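Sister chromatid cohesion protein (Chaetomium thermophilum, PDB 5T8V) is probably a cohesin loader that binds chromatin and helps place cohesin on it, represented here by its helical-repeat C-terminal fragment. Local coordinates at residues A[506-519]-A[579-593]. Sequence-based numbering, arbitrary orientation.
Sequences WTGPYRATLEYLQS and LSTEYTYKDVSPLQA
Y516 meets A593 where residues 583-589 cross helix 509-520 between helices 578-582 and 590-602, a worked example of an extended linker draped over a helix. The Y516 ring takes the methyl of A593 over one face, CB lying 3.8 Å from the ring centroid in a CH-pi contact, while the carbonyl O of V588 meets the ring edge and P590 CB packs against OH. The ring reaches the start of helix 590-602 because chi1 (176°) swings CG opposite the backbone N. Replacing the tyrosine by alanine is likely to leave the A593 methyl and P590 without their aromatic partner and open a gap against the first turn of helix 590-602. The guanidinium of R511 is sandwiched between Y585 CD1 on one face and L579 CD1 on the other, and R511 CG sits over the Y585 ring, 4.2 Å from its centroid. Nearby, W506 turns its edge to the face of Y583, planes at 65°. A salt bridge from R511 NH1 to E515 OE2, 2.6 Å, probably steadies the guanidinium and neutralises its charge. Further out, S589 and Q592 form a capping box that starts helix 590-602. In this alpha-helical HEAT-repeat protein, helix 527-550 packs on L514, and helix 556-574 touches W506, L579 and Y583.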
ATOM      1  N   TRP A 506      33.004 -26.454 -16.972  1.00 23.36           N
ATOM      2  CA  TRP A 506      33.536 -27.636 -16.300  1.00 23.01           C
ATOM      3  C   TRP A 506      34.065 -27.305 -14.911  1.00 23.45           C
ATOM      4  O   TRP A 506      33.974 -28.135 -14.000  1.00 23.47           O
ATOM      5  CB  TRP A 506      34.639 -28.260 -17.155  1.00 25.87           C
ATOM      6  CG  TRP A 506      35.211 -29.511 -16.586  1.00 27.35           C
ATOM      7  CD1 TRP A 506      36.516 -29.749 -16.276  1.00 29.99           C
ATOM      8  CD2 TRP A 506      34.494 -30.704 -16.251  1.00 25.49           C
ATOM      9  NE1 TRP A 506      36.658 -31.019 -15.773  1.00 30.09           N
ATOM     10  CE2 TRP A 506      35.430 -31.626 -15.747  1.00 27.16           C
ATOM     11  CE3 TRP A 506      33.151 -31.081 -16.331  1.00 22.10           C
ATOM     12  CZ2 TRP A 506      35.066 -32.902 -15.324  1.00 24.92           C
ATOM     13  CZ3 TRP A 506      32.793 -32.343 -15.913  1.00 20.14           C
ATOM     14  CH2 TRP A 506      33.744 -33.242 -15.415  1.00 22.12           C
ATOM     15  N   THR A 507      34.624 -26.109 -14.728  1.00 27.02           N
ATOM     16  CA  THR A 507      35.147 -25.679 -13.437  1.00 26.78           C
ATOM     17  C   THR A 507      34.276 -24.606 -12.798  1.00 24.49           C
ATOM     18  O   THR A 507      34.761 -23.832 -11.966  1.00 26.20           O
ATOM     19  CB  THR A 507      36.578 -25.165 -13.587  1.00 30.17           C
ATOM     20  OG1 THR A 507      36.584 -23.991 -14.409  1.00 33.03           O
ATOM     21  CG2 THR A 507      37.465 -26.225 -14.219  1.00 32.35           C
ATOM     22  N   GLY A 508      32.997 -24.550 -13.166  1.00 18.10           N
ATOM     23  CA  GLY A 508      32.113 -23.505 -12.713  1.00 16.59           C
ATOM     24  C   GLY A 508      31.303 -23.891 -11.489  1.00 14.47           C
ATOM     25  O   GLY A 508      31.705 -24.748 -10.694  1.00 14.60           O
ATOM     26  N   PRO A 509      30.135 -23.260 -11.317  1.00 19.44           N
ATOM     27  CA  PRO A 509      29.374 -23.477 -10.073  1.00 16.84           C
ATOM     28  C   PRO A 509      28.855 -24.894  -9.908  1.00 13.92           C
ATOM     29  O   PRO A 509      28.887 -25.425  -8.792  1.00 20.59           O
ATOM     30  CB  PRO A 509      28.233 -22.455 -10.182  1.00 14.09           C
ATOM     31  CG  PRO A 509      28.104 -22.178 -11.640  1.00 17.79           C
ATOM     32  CD  PRO A 509      29.485 -22.274 -12.197  1.00 19.88           C
ATOM     33  N   TYR A 510      28.358 -25.523 -10.975  1.00 14.79           N
ATOM     34  CA  TYR A 510      27.892 -26.901 -10.860  1.00 15.91           C
ATOM     35  C   TYR A 510      29.002 -27.808 -10.341  1.00 17.92           C
ATOM     36  O   TYR A 510      28.798 -28.594  -9.405  1.00 18.07           O
ATOM     37  CB  TYR A 510      27.383 -27.398 -12.212  1.00 16.58           C
ATOM     38  CG  TYR A 510      26.002 -26.900 -12.566  1.00 16.84           C
ATOM     39  CD1 TYR A 510      24.870 -27.565 -12.118  1.00 16.61           C
ATOM     40  CD2 TYR A 510      25.829 -25.766 -13.347  1.00 17.74           C
ATOM     41  CE1 TYR A 510      23.607 -27.115 -12.435  1.00 17.05           C
ATOM     42  CE2 TYR A 510      24.566 -25.308 -13.671  1.00 17.65           C
ATOM     43  CZ  TYR A 510      23.461 -25.987 -13.212  1.00 17.46           C
ATOM     44  OH  TYR A 510      22.205 -25.537 -13.530  1.00 18.58           O
ATOM     45  N   ARG A 511      30.191 -27.702 -10.936  1.00 16.36           N
ATOM     46  CA  ARG A 511      31.334 -28.483 -10.480  1.00 17.48           C
ATOM     47  C   ARG A 511      31.589 -28.273  -8.993  1.00 16.29           C
ATOM     48  O   ARG A 511      31.757 -29.237  -8.240  1.00 17.22           O
ATOM     49  CB  ARG A 511      32.573 -28.103 -11.288  1.00 22.40           C
ATOM     50  CG  ARG A 511      33.799 -28.957 -10.996  1.00 25.92           C
ATOM     51  CD  ARG A 511      33.764 -30.277 -11.745  1.00 27.93           C
ATOM     52  NE  ARG A 511      35.045 -30.531 -12.399  1.00 31.93           N
ATOM     53  CZ  ARG A 511      36.048 -31.216 -11.862  1.00 33.92           C
ATOM     54  NH1 ARG A 511      35.933 -31.744 -10.651  1.00 32.28           N
ATOM     55  NH2 ARG A 511      37.173 -31.378 -12.544  1.00 37.64           N
ATOM     56  N   ALA A 512      31.633 -27.014  -8.554  1.00 14.82           N
ATOM     57  CA  ALA A 512      31.948 -26.725  -7.157  1.00 15.75           C
ATOM     58  C   ALA A 512      30.896 -27.310  -6.225  1.00 15.51           C
ATOM     59  O   ALA A 512      31.225 -27.932  -5.207  1.00 16.67           O
ATOM     60  CB  ALA A 512      32.071 -25.217  -6.947  1.00 15.63           C
ATOM     61  N   THR A 513      29.616 -27.118  -6.557  1.00 14.25           N
ATOM     62  CA  THR A 513      28.547 -27.665  -5.729  1.00 14.10           C
ATOM     63  C   THR A 513      28.667 -29.179  -5.621  1.00 14.76           C
ATOM     64  O   THR A 513      28.584 -29.747  -4.525  1.00 15.62           O
ATOM     65  CB  THR A 513      27.187 -27.272  -6.306  1.00 12.93           C
ATOM     66  OG1 THR A 513      27.118 -25.849  -6.450  1.00 12.63           O
ATOM     67  CG2 THR A 513      26.061 -27.732  -5.394  1.00 12.90           C
ATOM     68  N   LEU A 514      28.877 -29.853  -6.754  1.00 14.55           N
ATOM     69  CA  LEU A 514      28.951 -31.309  -6.732  1.00 15.31           C
ATOM     70  C   LEU A 514      30.175 -31.796  -5.966  1.00 17.12           C
ATOM     71  O   LEU A 514      30.107 -32.809  -5.262  1.00 18.20           O
ATOM     72  CB  LEU A 514      28.953 -31.853  -8.159  1.00 14.84           C
ATOM     73  CG  LEU A 514      27.580 -31.872  -8.832  1.00 13.61           C
ATOM     74  CD1 LEU A 514      27.716 -32.131 -10.325  1.00 13.26           C
ATOM     75  CD2 LEU A 514      26.686 -32.925  -8.192  1.00 13.88           C
ATOM     76  N   GLU A 515      31.303 -31.095  -6.086  1.00 25.96           N
ATOM     77  CA  GLU A 515      32.497 -31.502  -5.354  1.00 29.67           C
ATOM     78  C   GLU A 515      32.314 -31.299  -3.856  1.00 30.14           C
ATOM     79  O   GLU A 515      32.795 -32.105  -3.050  1.00 31.92           O
ATOM     80  CB  GLU A 515      33.714 -30.726  -5.859  1.00 32.09           C
ATOM     81  CG  GLU A 515      34.114 -31.069  -7.288  1.00 34.66           C
ATOM     82  CD  GLU A 515      34.647 -32.481  -7.427  1.00 38.66           C
ATOM     83  OE1 GLU A 515      34.877 -33.140  -6.389  1.00 40.97           O
ATOM     84  OE2 GLU A 515      34.831 -32.936  -8.576  1.00 39.12           O
ATOM     85  N   TYR A 516      31.618 -30.233  -3.463  1.00 21.84           N
ATOM     86  CA  TYR A 516      31.307 -30.028  -2.054  1.00 22.56           C
ATOM     87  C   TYR A 516      30.434 -31.160  -1.527  1.00 22.77           C
ATOM     88  O   TYR A 516      30.787 -31.841  -0.553  1.00 24.53           O
ATOM     89  CB  TYR A 516      30.620 -28.675  -1.865  1.00 21.26           C
ATOM     90  CG  TYR A 516      30.173 -28.407  -0.448  1.00 21.93           C
ATOM     91  CD1 TYR A 516      31.089 -28.066   0.540  1.00 23.67           C
ATOM     92  CD2 TYR A 516      28.832 -28.492  -0.096  1.00 21.03           C
ATOM     93  CE1 TYR A 516      30.683 -27.820   1.839  1.00 24.42           C
ATOM     94  CE2 TYR A 516      28.415 -28.248   1.202  1.00 21.75           C
ATOM     95  CZ  TYR A 516      29.345 -27.912   2.164  1.00 23.42           C
ATOM     96  OH  TYR A 516      28.930 -27.669   3.453  1.00 25.55           O
ATOM     97  N   LEU A 517      29.282 -31.382  -2.170  1.00 20.53           N
ATOM     98  CA  LEU A 517      28.413 -32.478  -1.757  1.00 20.80           C
ATOM     99  C   LEU A 517      29.167 -33.800  -1.726  1.00 23.37           C
ATOM    100  O   LEU A 517      28.895 -34.653  -0.873  1.00 23.82           O
ATOM    101  CB  LEU A 517      27.207 -32.581  -2.694  1.00 19.10           C
ATOM    102  CG  LEU A 517      26.239 -31.399  -2.715  1.00 17.69           C
ATOM    103  CD1 LEU A 517      25.124 -31.670  -3.707  1.00 16.48           C
ATOM    104  CD2 LEU A 517      25.660 -31.125  -1.337  1.00 18.22           C
ATOM    105  N   GLN A 518      30.119 -33.986  -2.642  1.00 30.29           N
ATOM    106  CA  GLN A 518      30.921 -35.204  -2.654  1.00 34.58           C
ATOM    107  C   GLN A 518      31.777 -35.302  -1.400  1.00 38.64           C
ATOM    108  O   GLN A 518      31.768 -36.326  -0.706  1.00 40.74           O
ATOM    109  CB  GLN A 518      31.798 -35.236  -3.904  1.00 35.56           C
ATOM    110  CG  GLN A 518      32.580 -36.527  -4.083  1.00 38.88           C
ATOM    111  CD  GLN A 518      31.690 -37.695  -4.453  1.00 39.95           C
ATOM    112  OE1 GLN A 518      31.299 -37.848  -5.611  1.00 39.66           O
ATOM    113  NE2 GLN A 518      31.360 -38.525  -3.469  1.00 41.39           N
ATOM    114  N   SER A 519      32.529 -34.242  -1.093  1.00 37.52           N
ATOM    115  CA  SER A 519      33.368 -34.258   0.100  1.00 40.55           C
ATOM    116  C   SER A 519      32.544 -34.556   1.346  1.00 42.01           C
ATOM    117  O   SER A 519      32.960 -35.350   2.197  1.00 44.40           O
ATOM    118  CB  SER A 519      34.100 -32.926   0.253  1.00 41.01           C
ATOM    119  OG  SER A 519      33.230 -31.920   0.745  1.00 39.66           O
ATOM    120  N   LEU A 579      32.766 -39.094 -11.804  1.00 35.55           N
ATOM    121  CA  LEU A 579      33.394 -37.790 -11.610  1.00 35.18           C
ATOM    122  C   LEU A 579      34.635 -37.902 -10.733  1.00 37.60           C
ATOM    123  O   LEU A 579      35.735 -37.503 -11.133  1.00 39.94           O
ATOM    124  CB  LEU A 579      32.389 -36.812 -10.997  1.00 31.33           C
ATOM    125  CG  LEU A 579      32.947 -35.443 -10.599  1.00 30.40           C
ATOM    126  CD1 LEU A 579      33.523 -34.720 -11.806  1.00 32.24           C
ATOM    127  CD2 LEU A 579      31.875 -34.599  -9.928  1.00 28.21           C
ATOM    128  N   SER A 580      34.475 -38.443  -9.524  1.00 45.25           N
ATOM    129  CA  SER A 580      35.587 -38.520  -8.585  1.00 48.00           C
ATOM    130  C   SER A 580      36.652 -39.518  -9.019  1.00 51.36           C
ATOM    131  O   SER A 580      37.813 -39.375  -8.623  1.00 53.86           O
ATOM    132  CB  SER A 580      35.068 -38.888  -7.194  1.00 48.59           C
ATOM    133  OG  SER A 580      34.272 -40.059  -7.243  1.00 48.79           O
ATOM    134  N   THR A 581      36.286 -40.520  -9.820  1.00 47.15           N
ATOM    135  CA  THR A 581      37.247 -41.537 -10.237  1.00 52.04           C
ATOM    136  C   THR A 581      38.161 -41.027 -11.348  1.00 54.12           C
ATOM    137  O   THR A 581      39.373 -41.260 -11.310  1.00 58.20           O
ATOM    138  CB  THR A 581      36.511 -42.800 -10.695  1.00 52.71           C
ATOM    139  OG1 THR A 581      35.818 -43.382  -9.583  1.00 52.70           O
ATOM    140  CG2 THR A 581      37.481 -43.832 -11.277  1.00 56.24           C
ATOM    141  N   GLU A 582      37.601 -40.337 -12.341  1.00 55.76           N
ATOM    142  CA  GLU A 582      38.374 -39.906 -13.499  1.00 57.44           C
ATOM    143  C   GLU A 582      39.027 -38.543 -13.316  1.00 56.77           C
ATOM    144  O   GLU A 582      39.924 -38.195 -14.092  1.00 58.68           O
ATOM    145  CB  GLU A 582      37.479 -39.869 -14.744  1.00 57.21           C
ATOM    146  CG  GLU A 582      36.901 -41.221 -15.150  1.00 57.84           C
ATOM    147  CD  GLU A 582      37.932 -42.151 -15.764  1.00 63.00           C
ATOM    148  OE1 GLU A 582      39.018 -42.324 -15.173  1.00 65.37           O
ATOM    149  OE2 GLU A 582      37.655 -42.709 -16.849  1.00 64.97           O
ATOM    150  N   TYR A 583      38.605 -37.766 -12.320  1.00 53.01           N
ATOM    151  CA  TYR A 583      39.169 -36.446 -12.078  1.00 55.52           C
ATOM    152  C   TYR A 583      39.357 -36.239 -10.583  1.00 58.71           C
ATOM    153  O   TYR A 583      38.779 -36.948  -9.755  1.00 58.01           O
ATOM    154  CB  TYR A 583      38.276 -35.327 -12.639  1.00 51.20           C
ATOM    155  CG  TYR A 583      37.980 -35.442 -14.117  1.00 50.87           C
ATOM    156  CD1 TYR A 583      36.888 -36.170 -14.571  1.00 48.93           C
ATOM    157  CD2 TYR A 583      38.787 -34.816 -15.059  1.00 53.20           C
ATOM    158  CE1 TYR A 583      36.611 -36.276 -15.922  1.00 49.94           C
ATOM    159  CE2 TYR A 583      38.519 -34.917 -16.412  1.00 54.30           C
ATOM    160  CZ  TYR A 583      37.429 -35.648 -16.838  1.00 53.07           C
ATOM    161  OH  TYR A 583      37.156 -35.752 -18.184  1.00 54.15           O
ATOM    162  N   THR A 584      40.185 -35.252 -10.249  1.00 53.86           N
ATOM    163  CA  THR A 584      40.330 -34.769  -8.885  1.00 58.41           C
ATOM    164  C   THR A 584      40.260 -33.249  -8.905  1.00 59.23           C
ATOM    165  O   THR A 584      40.600 -32.610  -9.905  1.00 61.69           O
ATOM    166  CB  THR A 584      41.647 -35.232  -8.243  1.00 64.73           C
ATOM    167  OG1 THR A 584      42.756 -34.786  -9.033  1.00 68.62           O
ATOM    168  CG2 THR A 584      41.680 -36.751  -8.130  1.00 66.82           C
ATOM    169  N   TYR A 585      39.812 -32.675  -7.792  1.00 74.10           N
ATOM    170  CA  TYR A 585      39.481 -31.259  -7.735  1.00 73.56           C
ATOM    171  C   TYR A 585      39.859 -30.706  -6.369  1.00 78.48           C
ATOM    172  O   TYR A 585      40.044 -31.449  -5.403  1.00 80.67           O
ATOM    173  CB  TYR A 585      37.987 -31.044  -8.012  1.00 67.69           C
ATOM    174  CG  TYR A 585      37.570 -29.612  -8.271  1.00 66.23           C
ATOM    175  CD1 TYR A 585      37.809 -29.009  -9.500  1.00 68.52           C
ATOM    176  CD2 TYR A 585      36.912 -28.874  -7.297  1.00 64.19           C
ATOM    177  CE1 TYR A 585      37.417 -27.705  -9.744  1.00 68.03           C
ATOM    178  CE2 TYR A 585      36.515 -27.572  -7.532  1.00 63.66           C
ATOM    179  CZ  TYR A 585      36.770 -26.993  -8.757  1.00 65.08           C
ATOM    180  OH  TYR A 585      36.375 -25.697  -8.994  1.00 63.89           O
ATOM    181  N   LYS A 586      39.975 -29.382  -6.305  1.00 93.81           N
ATOM    182  CA  LYS A 586      40.294 -28.717  -5.055  1.00 96.67           C
ATOM    183  C   LYS A 586      39.125 -28.839  -4.079  1.00 91.15           C
ATOM    184  O   LYS A 586      38.003 -29.202  -4.444  1.00 90.81           O
ATOM    185  CB  LYS A 586      40.626 -27.247  -5.302  1.00100.30           C
ATOM    186  CG  LYS A 586      41.820 -27.033  -6.219  1.00106.60           C
ATOM    187  CD  LYS A 586      42.047 -25.558  -6.505  1.00109.25           C
ATOM    188  CE  LYS A 586      43.270 -25.347  -7.386  1.00112.81           C
ATOM    189  NZ  LYS A 586      43.510 -23.906  -7.676  1.00114.03           N
ATOM    190  N   ASP A 587      39.401 -28.532  -2.815  1.00 63.78           N
ATOM    191  CA  ASP A 587      38.373 -28.567  -1.788  1.00 59.77           C
ATOM    192  C   ASP A 587      37.571 -27.273  -1.817  1.00 47.63           C
ATOM    193  O   ASP A 587      38.131 -26.180  -1.941  1.00 45.71           O
ATOM    194  CB  ASP A 587      39.000 -28.776  -0.409  1.00 67.60           C
ATOM    195  CG  ASP A 587      37.974 -29.133   0.651  1.00 68.70           C
ATOM    196  OD1 ASP A 587      37.652 -30.333   0.784  1.00 69.27           O
ATOM    197  OD2 ASP A 587      37.494 -28.218   1.353  1.00 68.33           O
ATOM    198  N   VAL A 588      36.250 -27.404  -1.709  1.00 40.09           N
ATOM    199  CA  VAL A 588      35.333 -26.273  -1.776  1.00 31.91           C
ATOM    200  C   VAL A 588      34.844 -25.964  -0.369  1.00 28.55           C
ATOM    201  O   VAL A 588      34.421 -26.868   0.363  1.00 29.40           O
ATOM    202  CB  VAL A 588      34.151 -26.570  -2.715  1.00 27.58           C
ATOM    203  CG1 VAL A 588      33.232 -25.359  -2.825  1.00 26.29           C
ATOM    204  CG2 VAL A 588      34.656 -26.981  -4.086  1.00 25.45           C
ATOM    205  N   SER A 589      34.900 -24.694   0.009  1.00 25.39           N
ATOM    206  CA  SER A 589      34.416 -24.282   1.314  1.00 25.31           C
ATOM    207  C   SER A 589      32.896 -24.143   1.293  1.00 23.75           C
ATOM    208  O   SER A 589      32.311 -23.827   0.253  1.00 21.96           O
ATOM    209  CB  SER A 589      35.042 -22.955   1.718  1.00 26.55           C
ATOM    210  OG  SER A 589      34.768 -21.957   0.752  1.00 24.83           O
ATOM    211  N   PRO A 590      32.230 -24.364   2.429  1.00 24.72           N
ATOM    212  CA  PRO A 590      30.766 -24.217   2.442  1.00 23.43           C
ATOM    213  C   PRO A 590      30.309 -22.857   1.951  1.00 22.26           C
ATOM    214  O   PRO A 590      29.191 -22.730   1.436  1.00 20.74           O
ATOM    215  CB  PRO A 590      30.400 -24.451   3.915  1.00 25.26           C
ATOM    216  CG  PRO A 590      31.654 -24.198   4.673  1.00 27.54           C
ATOM    217  CD  PRO A 590      32.769 -24.620   3.774  1.00 27.28           C
ATOM    218  N   LEU A 591      31.151 -21.833   2.088  1.00 25.94           N
ATOM    219  CA  LEU A 591      30.819 -20.519   1.553  1.00 24.83           C
ATOM    220  C   LEU A 591      30.871 -20.529   0.030  1.00 23.21           C
ATOM    221  O   LEU A 591      29.952 -20.041  -0.639  1.00 21.80           O
ATOM    222  CB  LEU A 591      31.778 -19.473   2.121  1.00 25.94           C
ATOM    223  CG  LEU A 591      31.282 -18.030   2.153  1.00 24.76           C
ATOM    224  CD1 LEU A 591      30.172 -17.868   3.179  1.00 24.99           C
ATOM    225  CD2 LEU A 591      32.437 -17.087   2.453  1.00 26.13           C
ATOM    226  N   GLN A 592      31.942 -21.090  -0.538  1.00 20.77           N
ATOM    227  CA  GLN A 592      32.038 -21.195  -1.990  1.00 18.70           C
ATOM    228  C   GLN A 592      30.908 -22.046  -2.554  1.00 18.92           C
ATOM    229  O   GLN A 592      30.367 -21.743  -3.625  1.00 16.68           O
ATOM    230  CB  GLN A 592      33.392 -21.783  -2.383  1.00 22.25           C
ATOM    231  CG  GLN A 592      34.558 -20.847  -2.170  1.00 23.73           C
ATOM    232  CD  GLN A 592      35.891 -21.516  -2.431  1.00 25.85           C
ATOM    233  OE1 GLN A 592      36.032 -22.729  -2.275  1.00 26.39           O
ATOM    234  NE2 GLN A 592      36.880 -20.726  -2.837  1.00 27.02           N
ATOM    235  N   ALA A 593      30.539 -23.118  -1.851  1.00 17.90           N
ATOM    236  CA  ALA A 593      29.453 -23.974  -2.317  1.00 16.85           C
ATOM    237  C   ALA A 593      28.119 -23.241  -2.264  1.00 16.14           C
ATOM    238  O   ALA A 593      27.341 -23.274  -3.225  1.00 14.96           O
ATOM    239  CB  ALA A 593      29.398 -25.253  -1.481  1.00 17.80           C
TER